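Local coordinates for protein macrophage receptor MARCO (Mus musculus, PDB 2OY3) that probably serves as a macrophage scavenger receptor whose cysteine-rich domain takes part in recognising bacterial and other ligands and here carries bound magnesium ions, at residues A[30-35]-A[65-70]; A[5-10]-A[44-49]; A[36-41]-A[69-74]. All blocks are in the same frame, centred on the assembly; numbering follows the deposited sequence.

Contact 1 (A[30-35]-A[65-70]); sequences CDDDWD and WLDNVN. With MG (magnesium ion), chain C; MG (magnesium ion), chain B.
D33 and V69 meet through a magnesium ion, which both grip by their backbone carbonyls: D33 O at 2.2 Å and V69 O at 2.3 Å. D38 OD2 of the following helix also binds it. D33, with positive phi, is the third residue of a type II turn from D31 to W34, which probably helps to aim its carbonyl at the ion. Next to this site a water bridges the segments, donating to C30 O and D32 O and accepting from V69 N, 3.0 Å away. Direct pairing survives at one end, where C30 N gives L66 O a hydrogen bond of 2.8 Å (N-H...O 154°), continuing the parallel pairing of strands 25-29 and 64-66. D32 O also takes a CA-H...O contact from N68.

Acidic side chains crowd the outer side. D32 OD2 lies only 3.0 Å from D67 OD1, with the carboxylate planes 46° apart. The second magnesium ion, bound by D32 OD1 at 2.2 Å and otherwise by five waters, may ease this repulsion by drawing charge from D32. D31 joins its outer shell through one of these waters. The bond from N68 ND2 to N84 OD1 leaves N68 OD1 3.1 Å from D33 OD2, two acceptors with no hydrogen bond between them.

On the inner side W34 presents a ring edge to V69, CE3 meeting CB at 3.9 Å. With CG anti to the backbone N (chi1 179°), the indole reaches into the core, where NE1 bonds G98 O, while beta-branched V69 packs beside it and against I29. The disulfide between C30 and C91 ties down the start of the loop. Such clustered aspartates and carbonyls form a cation site on the loops of the scavenger receptor cysteine-rich (SRCR) fold.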
# COMPACT_ATOMS: atom_id res chain seq x y z
N CYS A 30 -0.92 -3.78 5.30
CA CYS A 30 0.07 -4.01 6.36
C CYS A 30 1.52 -3.90 5.84
O CYS A 30 1.82 -4.26 4.70
CB CYS A 30 -0.17 -5.36 7.02
SG CYS A 30 0.95 -5.60 8.42
N ASP A 31 2.39 -3.37 6.69
CA ASP A 31 3.75 -2.97 6.32
C ASP A 31 4.78 -4.14 6.37
O ASP A 31 5.95 -3.93 6.08
CB ASP A 31 4.20 -1.73 7.13
CG ASP A 31 4.56 -2.07 8.62
OD1 ASP A 31 4.55 -3.26 8.99
OD2 ASP A 31 4.86 -1.12 9.39
N ASP A 32 4.35 -5.34 6.75
CA ASP A 32 5.27 -6.50 6.72
C ASP A 32 5.88 -6.65 5.31
O ASP A 32 5.17 -6.94 4.35
CB ASP A 32 4.60 -7.79 7.17
CG ASP A 32 4.08 -7.71 8.62
OD1 ASP A 32 4.77 -7.13 9.50
OD2 ASP A 32 2.99 -8.24 8.88
N ASP A 33 7.17 -6.33 5.23
CA ASP A 33 7.98 -6.45 4.01
C ASP A 33 7.63 -5.41 2.93
O ASP A 33 8.06 -5.53 1.78
CB ASP A 33 7.90 -7.87 3.46
CG ASP A 33 8.33 -8.92 4.50
OD1 ASP A 33 9.32 -8.65 5.25
OD2 ASP A 33 7.67 -9.98 4.55
N TRP A 34 6.89 -4.38 3.32
CA TRP A 34 6.55 -3.29 2.42
C TRP A 34 7.83 -2.48 2.20
O TRP A 34 8.39 -1.94 3.14
CB TRP A 34 5.47 -2.41 3.09
CG TRP A 34 5.02 -1.23 2.32
CD1 TRP A 34 5.34 0.08 2.54
CD2 TRP A 34 4.11 -1.24 1.22
NE1 TRP A 34 4.72 0.88 1.62
CE2 TRP A 34 3.94 0.10 0.80
CE3 TRP A 34 3.45 -2.26 0.51
CZ2 TRP A 34 3.13 0.46 -0.28
CZ3 TRP A 34 2.61 -1.90 -0.58
CH2 TRP A 34 2.47 -0.56 -0.96
N ASP A 35 8.29 -2.41 0.95
CA ASP A 35 9.51 -1.67 0.68
C ASP A 35 9.36 -0.71 -0.51
O ASP A 35 8.28 -0.57 -1.08
CB ASP A 35 10.68 -2.64 0.47
CG ASP A 35 10.57 -3.48 -0.83
OD1 ASP A 35 11.44 -4.37 -0.96
OD2 ASP A 35 9.69 -3.27 -1.71
N TRP A 65 -6.40 -5.07 3.96
CA TRP A 65 -6.66 -5.92 2.81
C TRP A 65 -5.45 -6.70 2.36
O TRP A 65 -5.62 -7.75 1.78
CB TRP A 65 -7.23 -5.15 1.59
CG TRP A 65 -8.70 -4.73 1.65
CD1 TRP A 65 -9.21 -3.54 1.20
CD2 TRP A 65 -9.81 -5.49 2.16
NE1 TRP A 65 -10.58 -3.50 1.40
CE2 TRP A 65 -10.98 -4.68 1.99
CE3 TRP A 65 -9.95 -6.76 2.74
CZ2 TRP A 65 -12.27 -5.11 2.38
CZ3 TRP A 65 -11.23 -7.19 3.17
CH2 TRP A 65 -12.37 -6.37 2.97
N LEU A 66 -4.26 -6.13 2.52
CA LEU A 66 -3.03 -6.73 2.01
C LEU A 66 -1.97 -6.81 3.09
O LEU A 66 -1.96 -6.01 4.03
CB LEU A 66 -2.48 -5.94 0.81
CG LEU A 66 -3.30 -6.04 -0.48
CD1 LEU A 66 -2.79 -5.01 -1.47
CD2 LEU A 66 -3.27 -7.45 -1.04
N ASP A 67 -1.07 -7.78 2.94
CA ASP A 67 0.06 -7.94 3.84
C ASP A 67 1.12 -8.60 2.99
O ASP A 67 0.78 -9.28 2.00
CB ASP A 67 -0.35 -8.85 5.01
CG ASP A 67 0.68 -8.86 6.15
OD1 ASP A 67 1.61 -8.02 6.17
OD2 ASP A 67 0.55 -9.73 7.04
N ASN A 68 2.39 -8.38 3.33
CA ASN A 68 3.49 -9.06 2.65
C ASN A 68 3.49 -8.86 1.14
O ASN A 68 3.55 -9.84 0.38
CB ASN A 68 3.46 -10.57 2.99
CG ASN A 68 3.60 -10.82 4.48
OD1 ASN A 68 4.67 -10.60 5.06
ND2 ASN A 68 2.52 -11.22 5.12
N VAL A 69 3.36 -7.61 0.72
CA VAL A 69 3.41 -7.26 -0.69
C VAL A 69 4.85 -7.42 -1.21
O VAL A 69 5.79 -7.00 -0.56
CB VAL A 69 2.89 -5.81 -0.96
CG1 VAL A 69 2.96 -5.48 -2.45
CG2 VAL A 69 1.46 -5.65 -0.44
N ASN A 70 5.00 -8.06 -2.37
CA ASN A 70 6.31 -8.43 -2.93
C ASN A 70 6.42 -8.02 -4.42
O ASN A 70 6.67 -8.86 -5.28
CB ASN A 70 6.58 -9.96 -2.77
CG ASN A 70 6.16 -10.52 -1.40
OD1 ASN A 70 6.68 -10.11 -0.34
ND2 ASN A 70 5.20 -11.46 -1.41
MG MG C . 7.92 -6.22 -0.34
MG MG B . 4.62 -6.86 11.63
O HOH W 1 3.45 -5.41 2.75
O HOH W 2 4.49 -4.69 11.22
O HOH W 3 2.66 -7.32 11.45
O HOH W 4 5.00 -9.03 11.89
O HOH W 5 4.47 -6.56 13.88
O HOH W 6 6.75 -6.31 11.68

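Contact 2 (A[5-10]-A[44-49]); sequences QRVRIM and RMLGYS
A Schellman motif ends helix 36-44, and the turn it creates drops M45, L46 and Y48 onto V7 and I9 of strand 7-11. No hydrogen bond crosses between the two segments; the side chains meet by van der Waals packing, mostly carbon on carbon.

L46 is the middle piece. The L46 and I9 side chains run past each other in opposite directions, L46 CD1 lying 3.6 Å from I9 CG1. On its other branch L46 CD2 rests 3.6 Å from the backbone oxygen V7 O, and L46 CG meets V7 CG2 at 3.8 Å. The forked leucine can thus serve two strand residues at once. V7 crosses M45 at about a right angle: CG2, set between its own backbone N and carbonyl carbon, faces M45 CB at 3.7 Å, and CG1 approaches the thioether. The flexible methionine chain bends at its last torsion (chi3 79°), which carries the CE methyl back to Q5 O, 3.6 Å away.

G47, the C-prime residue of the motif, has the positive phi that a glycine tolerates easily; Y48 N returns to C43 O, and G47 N makes a weak bond to R44 O. This reversal brings Y48 round to I9, where Y48 CE1 lies 4.1 Å from I9 CD1 in an oblique approach and the phenol OH bonds N14 OD1. On the extended strand R8, between V7 and I9, points away and uses its long chain for a salt bridge with E19 and a cation-pi contact with W26. F42 of the helix also touches both V7 and I9, while V99 and C101 of strand 98-101 also touch I9.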
# COMPACT_ATOMS: atom_id res chain seq x y z
N GLN A 5 -9.39 -1.45 -10.18
CA GLN A 5 -8.07 -1.43 -9.47
C GLN A 5 -7.71 -0.03 -8.92
O GLN A 5 -6.84 0.68 -9.45
CB GLN A 5 -6.97 -2.01 -10.38
CG GLN A 5 -7.22 -3.49 -10.76
CD GLN A 5 -6.17 -4.06 -11.73
OE1 GLN A 5 -6.39 -5.12 -12.32
NE2 GLN A 5 -5.05 -3.36 -11.90
N ARG A 6 -8.40 0.35 -7.84
CA ARG A 6 -8.33 1.70 -7.27
C ARG A 6 -7.46 1.76 -6.02
O ARG A 6 -7.54 0.87 -5.14
CB ARG A 6 -9.74 2.21 -6.91
CG ARG A 6 -10.40 3.15 -7.94
CD ARG A 6 -9.58 4.42 -8.15
NE ARG A 6 -10.20 5.33 -9.10
CZ ARG A 6 -10.11 5.23 -10.42
NH1 ARG A 6 -9.41 4.25 -10.98
NH2 ARG A 6 -10.73 6.12 -11.19
N VAL A 7 -6.62 2.79 -5.97
CA VAL A 7 -5.74 3.09 -4.83
C VAL A 7 -5.83 4.58 -4.44
O VAL A 7 -6.25 5.42 -5.25
CB VAL A 7 -4.27 2.61 -5.04
CG1 VAL A 7 -4.21 1.10 -5.28
CG2 VAL A 7 -3.52 3.43 -6.18
N ARG A 8 -5.46 4.91 -3.21
CA ARG A 8 -5.45 6.30 -2.80
C ARG A 8 -4.43 6.50 -1.68
O ARG A 8 -4.08 5.54 -1.00
CB ARG A 8 -6.85 6.78 -2.35
CG ARG A 8 -7.33 6.20 -1.01
CD ARG A 8 -8.81 6.42 -0.79
NE ARG A 8 -9.19 6.01 0.56
CZ ARG A 8 -10.38 6.24 1.10
NH1 ARG A 8 -11.32 6.85 0.37
NH2 ARG A 8 -10.63 5.86 2.35
N ILE A 9 -3.99 7.74 -1.50
CA ILE A 9 -3.06 8.13 -0.43
C ILE A 9 -3.86 8.98 0.57
O ILE A 9 -4.49 9.96 0.17
CB ILE A 9 -1.87 8.95 -1.00
CG1 ILE A 9 -1.01 8.08 -1.93
CG2 ILE A 9 -1.06 9.63 0.12
CD1 ILE A 9 -0.01 8.87 -2.78
N MET A 10 -3.83 8.61 1.85
CA MET A 10 -4.57 9.31 2.91
C MET A 10 -3.58 9.82 3.98
O MET A 10 -2.85 9.03 4.59
CB MET A 10 -5.63 8.38 3.56
CG MET A 10 -6.68 7.75 2.62
SD MET A 10 -7.54 8.95 1.65
CE MET A 10 -8.48 9.90 2.85
N ARG A 44 3.22 5.03 -8.64
CA ARG A 44 3.07 5.07 -10.10
C ARG A 44 1.59 4.89 -10.54
O ARG A 44 1.18 5.41 -11.58
CB ARG A 44 4.03 4.12 -10.80
CG ARG A 44 5.49 4.56 -10.77
CD ARG A 44 6.43 3.45 -11.30
NE ARG A 44 6.28 3.32 -12.76
CZ ARG A 44 6.84 4.14 -13.64
NH1 ARG A 44 7.62 5.16 -13.24
NH2 ARG A 44 6.66 3.93 -14.95
N MET A 45 0.77 4.21 -9.72
CA MET A 45 -0.66 4.14 -10.00
C MET A 45 -1.37 5.49 -9.82
O MET A 45 -2.47 5.72 -10.33
CB MET A 45 -1.35 3.06 -9.14
CG MET A 45 -0.88 1.66 -9.41
SD MET A 45 -1.64 0.47 -8.27
CE MET A 45 -3.26 0.30 -9.03
N LEU A 46 -0.74 6.39 -9.08
CA LEU A 46 -1.31 7.69 -8.84
C LEU A 46 -0.58 8.80 -9.59
O LEU A 46 -0.69 9.98 -9.25
CB LEU A 46 -1.35 7.95 -7.35
CG LEU A 46 -2.41 7.05 -6.68
CD1 LEU A 46 -2.16 6.95 -5.18
CD2 LEU A 46 -3.85 7.51 -7.01
N GLY A 47 0.20 8.42 -10.60
CA GLY A 47 0.77 9.41 -11.51
C GLY A 47 2.09 10.01 -11.04
O GLY A 47 2.56 11.00 -11.61
N TYR A 48 2.66 9.43 -9.98
CA TYR A 48 4.04 9.76 -9.58
C TYR A 48 5.01 8.86 -10.34
O TYR A 48 4.57 7.89 -10.99
CB TYR A 48 4.22 9.56 -8.09
CG TYR A 48 3.50 10.57 -7.22
CD1 TYR A 48 2.32 10.23 -6.57
CD2 TYR A 48 4.05 11.84 -6.97
CE1 TYR A 48 1.67 11.13 -5.72
CE2 TYR A 48 3.40 12.78 -6.12
CZ TYR A 48 2.22 12.40 -5.50
OH TYR A 48 1.57 13.27 -4.66
N SER A 49 6.31 9.15 -10.27
CA SER A 49 7.32 8.26 -10.88
C SER A 49 7.85 7.13 -9.95
O SER A 49 8.24 6.07 -10.43
CB SER A 49 8.52 9.08 -11.37
OG SER A 49 8.12 10.00 -12.39

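Contact 3 (A[36-41]-A[69-74]); sequences NNDATV and VNCRGT. With MG (magnesium ion), chain C.
Two flat groups of helix 36-41, the carboxylate of D38 and the carboxamide of N37, receive the chain of 69-74. D38 is used at both oxygens: OD2 binds the magnesium ion at 2.5 Å, and OD1 accepts C71 N at 2.8 Å, nearly in line with its own C-O bond. A metal-bound water lies 3.0 Å from D38 OD1 and can donate to it, though it has other acceptors in reach. R72 O lies over the face of the N37 amide, 3.4 Å from CG and almost as near to OD1 and ND2.

D38 follows the N-cap residue D35 by three positions, and its OD2 also accepts D35 N, the bond an acid at this place makes in a capping box. One carboxylate therefore serves helix start, loop and metal; two waters complete the ion's ligands with the backbone carbonyls.

One turn further on, V41 CG2 packs 3.7 Å from C71 CB, beside the disulfide from C71 to C81. G73 brings its CA to 3.6 Å from N37 O. Its positive phi and lack of a side chain let the backbone lie close against N37; E75 accepts its backbone N-H.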
# COMPACT_ATOMS: atom_id res chain seq x y z
N ASN A 36 10.47 -0.08 -0.87
CA ASN A 36 10.50 0.95 -1.93
C ASN A 36 9.98 0.44 -3.27
O ASN A 36 9.33 1.18 -3.99
CB ASN A 36 11.90 1.54 -2.08
CG ASN A 36 12.34 2.38 -0.87
OD1 ASN A 36 11.56 2.70 0.01
ND2 ASN A 36 13.63 2.73 -0.84
N ASN A 37 10.25 -0.83 -3.60
CA ASN A 37 9.68 -1.42 -4.82
C ASN A 37 8.16 -1.41 -4.81
O ASN A 37 7.55 -1.03 -5.81
CB ASN A 37 10.27 -2.79 -5.09
CG ASN A 37 11.73 -2.71 -5.47
OD1 ASN A 37 12.58 -3.47 -4.97
ND2 ASN A 37 12.05 -1.74 -6.30
N ASP A 38 7.58 -1.77 -3.67
CA ASP A 38 6.13 -1.75 -3.48
C ASP A 38 5.61 -0.30 -3.52
O ASP A 38 4.61 -0.02 -4.20
CB ASP A 38 5.71 -2.39 -2.15
CG ASP A 38 6.31 -3.77 -1.96
OD1 ASP A 38 6.28 -4.58 -2.92
OD2 ASP A 38 6.84 -4.02 -0.86
N ALA A 39 6.30 0.60 -2.79
CA ALA A 39 5.88 2.00 -2.74
C ALA A 39 5.96 2.61 -4.13
O ALA A 39 5.13 3.44 -4.50
CB ALA A 39 6.76 2.81 -1.75
N THR A 40 6.97 2.20 -4.90
CA THR A 40 7.13 2.69 -6.27
C THR A 40 5.97 2.27 -7.20
O THR A 40 5.38 3.12 -7.88
CB THR A 40 8.53 2.33 -6.83
OG1 THR A 40 9.50 3.17 -6.18
CG2 THR A 40 8.61 2.57 -8.37
N VAL A 41 5.62 0.98 -7.20
CA VAL A 41 4.43 0.50 -7.92
C VAL A 41 3.18 1.28 -7.49
O VAL A 41 2.43 1.75 -8.35
CB VAL A 41 4.24 -1.07 -7.76
CG1 VAL A 41 2.89 -1.53 -8.33
CG2 VAL A 41 5.37 -1.81 -8.43
N VAL A 69 3.36 -7.61 0.72
CA VAL A 69 3.41 -7.26 -0.69
C VAL A 69 4.85 -7.42 -1.21
O VAL A 69 5.79 -7.00 -0.56
CB VAL A 69 2.89 -5.81 -0.96
CG1 VAL A 69 2.96 -5.48 -2.45
CG2 VAL A 69 1.46 -5.65 -0.44
N ASN A 70 5.00 -8.06 -2.37
CA ASN A 70 6.31 -8.43 -2.93
C ASN A 70 6.42 -8.02 -4.42
O ASN A 70 6.67 -8.86 -5.28
CB ASN A 70 6.58 -9.96 -2.77
CG ASN A 70 6.16 -10.52 -1.40
OD1 ASN A 70 6.68 -10.11 -0.34
ND2 ASN A 70 5.20 -11.46 -1.41
N CYS A 71 6.23 -6.73 -4.71
CA CYS A 71 6.46 -6.18 -6.05
C CYS A 71 7.92 -6.24 -6.43
O CYS A 71 8.81 -6.01 -5.59
CB CYS A 71 6.01 -4.71 -6.16
SG CYS A 71 4.26 -4.41 -5.83
N ARG A 72 8.17 -6.48 -7.72
CA ARG A 72 9.52 -6.36 -8.26
C ARG A 72 9.91 -4.88 -8.39
O ARG A 72 11.08 -4.54 -8.32
CB ARG A 72 9.67 -7.12 -9.59
CG ARG A 72 9.25 -8.60 -9.51
CD ARG A 72 10.14 -9.49 -8.59
NE ARG A 72 9.57 -10.83 -8.44
CZ ARG A 72 8.99 -11.31 -7.34
NH1 ARG A 72 8.92 -10.57 -6.23
NH2 ARG A 72 8.48 -12.53 -7.33
N GLY A 73 8.91 -4.02 -8.56
CA GLY A 73 9.14 -2.58 -8.69
C GLY A 73 8.85 -2.11 -10.10
O GLY A 73 8.85 -0.91 -10.39
N THR A 74 8.60 -3.07 -10.97
CA THR A 74 8.37 -2.80 -12.38
C THR A 74 6.89 -2.90 -12.80
O THR A 74 6.52 -2.47 -13.90
CB THR A 74 9.24 -3.76 -13.23
OG1 THR A 74 8.92 -5.11 -12.87
CG2 THR A 74 10.72 -3.54 -12.93
MG MG C . 7.92 -6.22 -0.34
O HOH W 7 8.90 -6.06 -2.55
O HOH W 8 8.44 -8.22 -0.04

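Overall arrangement
Helix 36-44 joins the three contacts: contact 1 leads into its start, contact 3 uses its first turns, and contact 2 lies at its end. Contacts 1 and 3, with centres about 10 Å apart, share V69 and N70 and one magnesium ion, to which contact 1 brings two carbonyls and contact 3 a carboxylate; D33 O and D38 OD2 are 3.3 Å apart there. The indole of W34 also reaches the helix, CZ2 lying 4.0 Å from A39 CA. Contact 2 is about 16 Å from contact 1, centre to centre, across the chain's centre. It follows contact 3 along the helix, R44 N lying 3.0 Å from T40 O, and S49 O also comes within 4.1 Å of T40 CG2.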